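Local coordinates for protein peptidase M28 (PDB 3IIB) that probably acts as a zinc-dependent metallopeptidase of family M28, with carboxypeptidase or dipeptidase activity, probably as a homodimer, at residues Pro89-Ala94 with His178-His183; Ile170-Gly175 with Asp205-Asn210. One frame throughout, in Å; residues are numbered along the deposited sequence.

Contact 1 (Pro89-Ala94 with His178-His183)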
loop_
_atom_site.group_PDB
_atom_site.type_symbol
_atom_site.label_atom_id
_atom_site.label_comp_id
_atom_site.label_asym_id
_atom_site.label_seq_id
_atom_site.Cartn_x
_atom_site.Cartn_y
_atom_site.Cartn_z
ATOM N N PRO A 89 7.034 -2.377 -15.424
ATOM C CA PRO A 89 6.795 -3.415 -14.407
ATOM C C PRO A 89 5.339 -3.484 -13.970
ATOM O O PRO A 89 4.620 -2.469 -13.995
ATOM C CB PRO A 89 7.645 -2.951 -13.212
ATOM C CG PRO A 89 8.562 -1.909 -13.735
ATOM C CD PRO A 89 7.841 -1.278 -14.877
ATOM N N LEU A 90 4.902 -4.689 -13.646
ATOM C CA LEU A 90 3.652 -4.917 -12.950
ATOM C C LEU A 90 3.895 -5.525 -11.565
ATOM O O LEU A 90 4.962 -6.110 -11.293
ATOM C CB LEU A 90 2.785 -5.842 -13.781
ATOM C CG LEU A 90 2.407 -5.396 -15.186
ATOM C CD1 LEU A 90 1.876 -6.593 -15.995
ATOM C CD2 LEU A 90 1.400 -4.212 -15.211
ATOM N N VAL A 91 2.920 -5.360 -10.674
ATOM C CA VAL A 91 2.965 -5.962 -9.341
ATOM C C VAL A 91 1.822 -6.992 -9.399
ATOM O O VAL A 91 0.661 -6.659 -9.651
ATOM C CB VAL A 91 2.771 -4.961 -8.183
ATOM C CG1 VAL A 91 2.393 -5.688 -6.881
ATOM C CG2 VAL A 91 4.095 -4.095 -7.968
ATOM N N VAL A 92 2.208 -8.234 -9.255
ATOM C CA VAL A 92 1.338 -9.366 -9.543
ATOM C C VAL A 92 1.464 -10.352 -8.397
ATOM O O VAL A 92 2.504 -10.431 -7.747
ATOM C CB VAL A 92 1.731 -10.026 -10.899
ATOM C CG1 VAL A 92 3.114 -10.667 -10.844
ATOM C CG2 VAL A 92 0.726 -11.050 -11.344
ATOM N N THR A 93 0.433 -11.164 -8.218
ATOM C CA THR A 93 0.545 -12.354 -7.392
ATOM C C THR A 93 -0.281 -13.499 -7.992
ATOM O O THR A 93 -1.328 -13.278 -8.594
ATOM C CB THR A 93 0.105 -12.054 -5.936
ATOM O OG1 THR A 93 0.575 -13.104 -5.079
ATOM C CG2 THR A 93 -1.403 -11.917 -5.852
ATOM N N ALA A 94 0.183 -14.726 -7.798
ATOM C CA ALA A 94 -0.552 -15.889 -8.266
ATOM C C ALA A 94 -1.873 -15.955 -7.492
ATOM O O ALA A 94 -1.918 -15.666 -6.275
ATOM C CB ALA A 94 0.271 -17.193 -8.010
ATOM N N HIS A 178 -6.540 1.590 -4.120
ATOM C CA HIS A 178 -5.691 1.918 -5.273
ATOM C C HIS A 178 -4.228 1.883 -4.821
ATOM O O HIS A 178 -3.418 2.748 -5.158
ATOM C CB HIS A 178 -6.087 3.253 -5.939
ATOM C CG HIS A 178 -6.071 4.434 -5.030
ATOM N ND1 HIS A 178 -5.151 5.458 -5.145
ATOM C CD2 HIS A 178 -6.908 4.798 -4.029
ATOM C CE1 HIS A 178 -5.385 6.367 -4.219
ATOM N NE2 HIS A 178 -6.453 5.999 -3.534
ATOM N N ASP A 179 -3.901 0.869 -4.019
ATOM C CA ASP A 179 -2.509 0.607 -3.658
ATOM C C ASP A 179 -1.871 -0.406 -4.598
ATOM O O ASP A 179 -2.552 -1.200 -5.258
ATOM C CB ASP A 179 -2.440 0.088 -2.248
ATOM C CG ASP A 179 -2.846 1.101 -1.227
ATOM O OD1 ASP A 179 -2.433 2.292 -1.351
ATOM O OD2 ASP A 179 -3.609 0.715 -0.302
ATOM N N ARG A 180 -0.543 -0.360 -4.644
ATOM C CA ARG A 180 0.258 -1.241 -5.476
ATOM C C ARG A 180 0.406 -2.579 -4.747
ATOM O O ARG A 180 1.517 -3.026 -4.423
ATOM C CB ARG A 180 1.588 -0.596 -5.807
ATOM C CG ARG A 180 2.257 -1.238 -6.992
ATOM C CD ARG A 180 1.802 -0.573 -8.268
ATOM N NE ARG A 180 2.370 -1.220 -9.447
ATOM C CZ ARG A 180 3.599 -1.015 -9.905
ATOM N NH1 ARG A 180 4.427 -0.174 -9.304
ATOM N NH2 ARG A 180 3.991 -1.656 -11.003
HETATM N N MSE A 181 -0.746 -3.229 -4.538
HETATM C CA MSE A 181 -0.843 -4.467 -3.792
HETATM C C MSE A 181 -1.673 -5.417 -4.678
HETATM O O MSE A 181 -2.778 -5.056 -5.123
HETATM C CB MSE A 181 -1.600 -4.238 -2.472
HETATM C CG MSE A 181 -0.912 -3.281 -1.526
HETATM SE SE MSE A 181 0.459 -4.128 -0.511
HETATM C CE MSE A 181 1.859 -4.623 -1.670
ATOM N N ALA A 182 -1.140 -6.629 -4.883
ATOM C CA ALA A 182 -1.849 -7.670 -5.598
ATOM C C ALA A 182 -2.572 -8.572 -4.579
ATOM O O ALA A 182 -1.982 -9.001 -3.558
ATOM C CB ALA A 182 -0.916 -8.444 -6.537
ATOM N N HIS A 183 -3.865 -8.797 -4.837
ATOM C CA HIS A 183 -4.716 -9.564 -3.933
ATOM C C HIS A 183 -4.782 -11.010 -4.445
ATOM O O HIS A 183 -5.140 -11.255 -5.607
ATOM C CB HIS A 183 -6.139 -9.027 -3.885
ATOM C CG HIS A 183 -6.300 -7.643 -3.359
ATOM N ND1 HIS A 183 -7.154 -7.345 -2.309
ATOM C CD2 HIS A 183 -5.774 -6.461 -3.765
ATOM C CE1 HIS A 183 -7.161 -6.045 -2.112
ATOM N NE2 HIS A 183 -6.325 -5.484 -2.978
#
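V91 sets its CG2 methyl over one face of the R180 guanidinium, although the polar end of that arginine bonds to other parts of the dimer. V91 CG2 stands 3.6 Å above the guanidinium plane, over its centre. The same methyl also meets the stem of the arginine, with V91 CG2 3.5 Å from R180 CG. The two side chains run obliquely across each other. The R180 chain leaves with CG opposite the backbone N (chi1 -162°) and then bends at chi2 (88°), which brings its end nearer to the strand. At the guanidinium edge, R180 NH2 comes to 3.2 Å from P89 O, but the angle is too poor for a hydrogen bond.

Farther along, A182 points its methyl at the strand backbone. A182 CB lies 3.5 Å from T93 N. It also meets the methyl branch of T93: T93 CG2 lies 3.6 Å from A182 CB. T93 OG1 turns to E263 instead.

Strand 88-94 belongs to the large mixed sheet and pairs antiparallel with strands 62-84 and 198-201. Segment 178-183, part of the long loop between strands 168-172 and 198-201, lies over its V91 and T93 side. R180 is the centre of an inverse gamma turn there.

R180 NE is held by D205 of the same chain. NH1 also donates to the E263 carbonyl of the second subunit, so this side chain ties the loop into the dimer interface. Replacing R180 by alanine would remove the guanidinium; D205 would probably lose its cationic mate, V91 CG2 the flat group it covers, and the interface the bond to the E263 carbonyl of the second subunit.

Contact 2 (Ile170-Gly175 with Asp205-Asn210)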
loop_
_atom_site.group_PDB
_atom_site.type_symbol
_atom_site.label_atom_id
_atom_site.label_comp_id
_atom_site.label_asym_id
_atom_site.label_seq_id
_atom_site.Cartn_x
_atom_site.Cartn_y
_atom_site.Cartn_z
ATOM N N ILE A 170 -4.886 -12.847 -16.297
ATOM C CA ILE A 170 -4.647 -11.876 -15.241
ATOM C C ILE A 170 -5.956 -11.206 -14.908
ATOM O O ILE A 170 -6.761 -10.939 -15.800
ATOM C CB ILE A 170 -3.588 -10.791 -15.611
ATOM C CG1 ILE A 170 -3.857 -10.191 -16.978
ATOM C CG2 ILE A 170 -2.121 -11.392 -15.538
ATOM C CD1 ILE A 170 -3.120 -8.795 -17.242
ATOM N N ILE A 171 -6.140 -10.892 -13.629
ATOM C CA ILE A 171 -7.304 -10.136 -13.205
ATOM C C ILE A 171 -6.906 -8.853 -12.468
ATOM O O ILE A 171 -5.870 -8.785 -11.791
ATOM C CB ILE A 171 -8.287 -10.975 -12.323
ATOM C CG1 ILE A 171 -7.721 -11.278 -10.920
ATOM C CG2 ILE A 171 -8.782 -12.208 -13.102
ATOM C CD1 ILE A 171 -8.765 -11.945 -9.977
ATOM N N ARG A 172 -7.736 -7.830 -12.594
ATOM C CA ARG A 172 -7.693 -6.753 -11.629
ATOM C C ARG A 172 -8.033 -7.322 -10.264
ATOM O O ARG A 172 -9.079 -7.953 -10.076
ATOM C CB ARG A 172 -8.702 -5.652 -11.957
ATOM C CG ARG A 172 -8.762 -4.506 -10.916
ATOM C CD ARG A 172 -9.869 -3.495 -11.258
ATOM N NE ARG A 172 -9.558 -2.710 -12.445
ATOM C CZ ARG A 172 -8.881 -1.560 -12.438
ATOM N NH1 ARG A 172 -8.448 -1.011 -11.279
ATOM N NH2 ARG A 172 -8.652 -0.931 -13.587
ATOM N N SER A 173 -7.129 -7.086 -9.317
ATOM C CA SER A 173 -7.298 -7.540 -7.941
ATOM C C SER A 173 -8.689 -7.242 -7.444
ATOM O O SER A 173 -9.240 -6.145 -7.698
ATOM C CB SER A 173 -6.286 -6.868 -7.029
ATOM O OG SER A 173 -4.998 -7.480 -7.151
ATOM N N ILE A 174 -9.251 -8.220 -6.717
ATOM C CA ILE A 174 -10.578 -8.099 -6.158
ATOM C C ILE A 174 -10.451 -7.302 -4.857
ATOM O O ILE A 174 -10.458 -7.848 -3.750
ATOM C CB ILE A 174 -11.289 -9.468 -5.950
ATOM C CG1 ILE A 174 -11.160 -10.356 -7.192
ATOM C CG2 ILE A 174 -12.769 -9.211 -5.548
ATOM C CD1 ILE A 174 -11.729 -9.728 -8.487
ATOM N N GLY A 175 -10.306 -5.989 -5.024
ATOM C CA GLY A 175 -9.939 -5.104 -3.912
ATOM C C GLY A 175 -10.500 -3.754 -4.180
ATOM O O GLY A 175 -10.733 -3.395 -5.335
ATOM N N ASP A 205 -1.974 -1.141 -11.591
ATOM C CA ASP A 205 -1.487 -1.813 -12.790
ATOM C C ASP A 205 -2.616 -2.091 -13.819
ATOM O O ASP A 205 -2.426 -2.005 -15.025
ATOM C CB ASP A 205 -0.775 -3.118 -12.394
ATOM C CG ASP A 205 0.559 -2.868 -11.765
ATOM O OD1 ASP A 205 1.392 -2.187 -12.409
ATOM O OD2 ASP A 205 0.765 -3.362 -10.629
ATOM N N ALA A 206 -3.802 -2.407 -13.329
ATOM C CA ALA A 206 -4.957 -2.640 -14.185
ATOM C C ALA A 206 -5.361 -1.291 -14.831
ATOM O O ALA A 206 -5.672 -1.247 -16.029
ATOM C CB ALA A 206 -6.097 -3.221 -13.367
ATOM N N ASP A 207 -5.272 -0.193 -14.046
ATOM C CA ASP A 207 -5.532 1.143 -14.585
ATOM C C ASP A 207 -4.519 1.435 -15.719
ATOM O O ASP A 207 -4.862 2.025 -16.733
ATOM C CB ASP A 207 -5.364 2.249 -13.553
ATOM C CG ASP A 207 -6.380 2.197 -12.457
ATOM O OD1 ASP A 207 -7.432 1.531 -12.642
ATOM O OD2 ASP A 207 -6.100 2.793 -11.389
ATOM N N LEU A 208 -3.262 1.056 -15.502
ATOM C CA LEU A 208 -2.210 1.319 -16.484
ATOM C C LEU A 208 -2.478 0.581 -17.798
ATOM O O LEU A 208 -2.318 1.140 -18.893
ATOM C CB LEU A 208 -0.843 0.925 -15.926
ATOM C CG LEU A 208 0.365 1.007 -16.861
ATOM C CD1 LEU A 208 0.571 2.461 -17.286
ATOM C CD2 LEU A 208 1.605 0.435 -16.092
ATOM N N ILE A 209 -2.876 -0.679 -17.682
ATOM C CA ILE A 209 -3.123 -1.491 -18.843
ATOM C C ILE A 209 -4.298 -0.826 -19.604
ATOM O O ILE A 209 -4.269 -0.692 -20.821
ATOM C CB ILE A 209 -3.450 -2.927 -18.481
ATOM C CG1 ILE A 209 -2.198 -3.648 -17.995
ATOM C CG2 ILE A 209 -4.018 -3.670 -19.708
ATOM C CD1 ILE A 209 -2.399 -5.162 -17.627
ATOM N N ASN A 210 -5.317 -0.407 -18.869
ATOM C CA ASN A 210 -6.479 0.252 -19.474
ATOM C C ASN A 210 -6.061 1.506 -20.261
ATOM O O ASN A 210 -6.534 1.720 -21.377
ATOM C CB ASN A 210 -7.513 0.662 -18.423
ATOM C CG ASN A 210 -8.426 -0.490 -17.972
ATOM O OD1 ASN A 210 -8.576 -1.523 -18.647
ATOM N ND2 ASN A 210 -9.104 -0.267 -16.841
#
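A206 presses its methyl onto the guanidinium of R172, and this is the tight part of the contact. A206 CB sits 3.3 Å above the plane, over its centre. The R172 chain is extended as far as chi3, where it bends (-70°) and lays one face of the guanidinium over A206 CB.

D207 then grips the guanidinium end-on through one oxygen. D207 OD1 takes a bond from R172 NH2 at 2.9 Å and a longer one from R172 NH1 at 3.1 Å. It lies in the guanidinium plane, while both nitrogens approach from the same face of the carboxylate, whose plane is turned 41° from the guanidinium.

This is strand-on-helix packing in an alpha/beta arrangement. Helix 203-213 follows strand 198-201 and packs on the sheet; the axis of its part 205-210 lies 105° from that of strand 170-172. D135, just past neighbouring strand 131-134, forms a salt bridge with R172 NE.

A second, slighter packed spot is also buried. I170 CD1 and I209 CD1 meet tip to tip at 3.7 Å, and F133 and I201 pack around them. The looser side is at D207 and N210, which are partly open to solvent; N210 OD1 accepts a bond from R112.

How the contacts relate
Contacts 1 and 2 lie side by side, their centres about 8 Å apart, and both reach the same large sheet. Their segments alternate along the chain. D205, on the helix of contact 2, joins them: D205 OD2 lies 2.9 Å from R180 NE and also accepts from V91 N, so this salt-bridging carboxylate holds both sides of contact 1. A second link is probably a hydrogen bond, H183 N to S173 OG at 2.9 Å. Contact 1 is near the metal site. The H183 side chain is about 4 Å from that of the zinc ligand H402 and about 10 Å from a zinc ion. Contact 2 lies away from the annotated sites.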